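Local coordinates for putative branched-chain amino acid ABC transporter, periplasmic branched-chain amino acid-binding protein (Pseudomonas protegens Pf-5, PDB 4RU0), which probably captures a branched-chain amino acid or a related small solute in the periplasm for delivery to an ABC transporter, at residues 367-372 and 376-381. Sequence-based numbering, arbitrary orientation.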
loop_
_atom_site.group_PDB
_atom_site.type_symbol
_atom_site.label_atom_id
_atom_site.label_comp_id
_atom_site.label_asym_id
_atom_site.label_seq_id
_atom_site.Cartn_x
_atom_site.Cartn_y
_atom_site.Cartn_z
ATOM N N ILE A 367 -0.003 -12.098 -11.801
ATOM C CA ILE A 367 1.391 -12.237 -11.407
ATOM C C ILE A 367 1.616 -13.541 -10.649
ATOM O O ILE A 367 1.123 -13.706 -9.532
ATOM C CB ILE A 367 1.836 -11.063 -10.529
ATOM C CG1 ILE A 367 1.516 -9.727 -11.213
ATOM C CG2 ILE A 367 3.308 -11.173 -10.209
ATOM C CD1 ILE A 367 2.259 -9.516 -12.500
ATOM N N ASP A 368 2.357 -14.456 -11.270
ATOM C CA ASP A 368 2.714 -15.746 -10.669
ATOM C C ASP A 368 4.003 -15.664 -9.869
ATOM O O ASP A 368 4.700 -14.654 -9.897
ATOM C CB ASP A 368 2.882 -16.823 -11.750
ATOM C CG ASP A 368 1.564 -17.321 -12.291
ATOM O OD1 ASP A 368 0.571 -17.317 -11.533
ATOM O OD2 ASP A 368 1.523 -17.724 -13.471
ATOM N N ASP A 369 4.331 -16.747 -9.175
ATOM C CA ASP A 369 5.645 -16.870 -8.558
ATOM C C ASP A 369 6.716 -16.995 -9.639
ATOM O O ASP A 369 7.826 -16.476 -9.490
ATOM C CB ASP A 369 5.696 -18.071 -7.618
ATOM C CG ASP A 369 5.100 -17.770 -6.265
ATOM O OD1 ASP A 369 5.234 -16.619 -5.801
ATOM O OD2 ASP A 369 4.499 -18.687 -5.667
ATOM N N ALA A 370 6.373 -17.685 -10.723
ATOM C CA ALA A 370 7.264 -17.796 -11.871
ATOM C C ALA A 370 7.567 -16.413 -12.428
ATOM O O ALA A 370 8.721 -16.076 -12.711
ATOM C CB ALA A 370 6.647 -18.678 -12.944
ATOM N N ARG A 371 6.515 -15.613 -12.568
ATOM C CA ARG A 371 6.633 -14.264 -13.093
ATOM C C ARG A 371 7.432 -13.370 -12.143
ATOM O O ARG A 371 8.252 -12.564 -12.580
ATOM C CB ARG A 371 5.239 -13.689 -13.345
ATOM C CG ARG A 371 5.222 -12.261 -13.835
ATOM C CD ARG A 371 5.985 -12.113 -15.132
ATOM N NE ARG A 371 6.405 -10.732 -15.337
ATOM C CZ ARG A 371 7.103 -10.313 -16.384
ATOM N NH1 ARG A 371 7.459 -11.168 -17.332
ATOM N NH2 ARG A 371 7.443 -9.036 -16.480
ATOM N N LEU A 372 7.193 -13.525 -10.843
ATOM C CA LEU A 372 7.928 -12.771 -9.830
ATOM C C LEU A 372 9.418 -13.093 -9.880
ATOM O O LEU A 372 10.259 -12.217 -9.665
ATOM C CB LEU A 372 7.379 -13.066 -8.428
ATOM C CG LEU A 372 6.026 -12.468 -8.027
ATOM C CD1 LEU A 372 5.542 -13.083 -6.721
ATOM C CD2 LEU A 372 6.110 -10.949 -7.902
ATOM N N GLY A 376 12.322 -10.574 -10.610
ATOM C CA GLY A 376 13.113 -10.573 -9.394
ATOM C C GLY A 376 12.417 -9.954 -8.199
ATOM O O GLY A 376 13.064 -9.345 -7.346
ATOM N N TYR A 377 11.099 -10.118 -8.128
ATOM C CA TYR A 377 10.320 -9.574 -7.019
ATOM C C TYR A 377 9.780 -10.664 -6.097
ATOM O O TYR A 377 8.751 -10.473 -5.448
ATOM C CB TYR A 377 9.150 -8.737 -7.547
ATOM C CG TYR A 377 9.512 -7.323 -7.944
ATOM C CD1 TYR A 377 9.258 -6.255 -7.090
ATOM C CD2 TYR A 377 10.096 -7.055 -9.176
ATOM C CE1 TYR A 377 9.581 -4.959 -7.450
ATOM C CE2 TYR A 377 10.423 -5.766 -9.543
ATOM C CZ TYR A 377 10.165 -4.722 -8.677
ATOM O OH TYR A 377 10.490 -3.435 -9.042
ATOM N N LEU A 378 10.475 -11.796 -6.031
ATOM C CA LEU A 378 9.958 -12.963 -5.315
ATOM C C LEU A 378 9.683 -12.698 -3.832
ATOM O O LEU A 378 8.579 -12.958 -3.345
ATOM C CB LEU A 378 10.918 -14.140 -5.459
ATOM C CG LEU A 378 10.309 -15.481 -5.049
ATOM C CD1 LEU A 378 8.991 -15.714 -5.777
ATOM C CD2 LEU A 378 11.281 -16.617 -5.313
ATOM N N GLY A 379 10.667 -12.172 -3.112
ATOM C CA GLY A 379 10.452 -11.872 -1.704
ATOM C C GLY A 379 9.855 -10.499 -1.434
ATOM O O GLY A 379 9.446 -10.199 -0.307
ATOM N N LEU A 380 9.797 -9.664 -2.471
ATOM C CA LEU A 380 9.453 -8.256 -2.309
ATOM C C LEU A 380 7.969 -7.972 -2.537
ATOM O O LEU A 380 7.367 -7.155 -1.837
ATOM C CB LEU A 380 10.300 -7.409 -3.262
ATOM C CG LEU A 380 10.221 -5.889 -3.130
ATOM C CD1 LEU A 380 10.409 -5.457 -1.684
ATOM C CD2 LEU A 380 11.271 -5.244 -4.020
HETATM N N MSE A 381 7.384 -8.650 -3.516
HETATM C CA MSE A 381 5.992 -8.427 -3.881
HETATM C C MSE A 381 5.226 -9.744 -3.912
HETATM O O MSE A 381 5.760 -10.771 -4.325
HETATM C CB MSE A 381 5.906 -7.731 -5.239
HETATM C CG MSE A 381 4.492 -7.552 -5.774
HETATM SE SE MSE A 381 4.497 -6.948 -7.633
HETATM C CE MSE A 381 5.764 -5.494 -7.420
HETATM O O HOH W 1 5.786 -14.942 -3.338
#
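A Schellman motif ends helix 369-375, and its closing bond runs from Tyr377 N to Leu372 O at 2.7 Å. The N-H...O angle is 149°, with the donor tilted 22° from the carbonyl plane. Gly376 N, 2.8 Å from the same Leu372 O, adds a second bond that is weak and strongly bent. One oxygen thus takes two successive amides where the helix gives out. Gly376 is the C-prime residue; its positive phi swings the chain out of the helix so that, in this periplasmic binding protein fold, residues 377-381 fold back along the Leu372 side chain.

That return is what makes the hydrophobic part of the motif. Leu372 CG lies anti to its carbonyl carbon (chi1 -74°), which sends both methyls into the curl of the loop: CD2 packs on Tyr377 CB at 3.8 Å and on Met381 CB at 4.2 Å, and CD1 lies 3.3 Å from Met381 O. On the other flank Leu378 CD1 reaches back to Leu372 CB, 4.1 Å away. An alanine in place of Leu372 would remove both methyls and is likely to open a gap between the helix end and the CB atoms of Tyr377 and Met381. At the outer edge the side chains of Leu378 and Asp369 cross at about a right angle, CD1 of Leu378 lying 3.9 Å from OD1 of Asp369. A water donates to Asp369 OD1 at 3.0 Å and, weakly, to Leu378 O. Met381, a selenomethionine, continues inward against Val332 and Ala335 of helix 325-348, and Tyr377 touches Ile300 of helix 299-309.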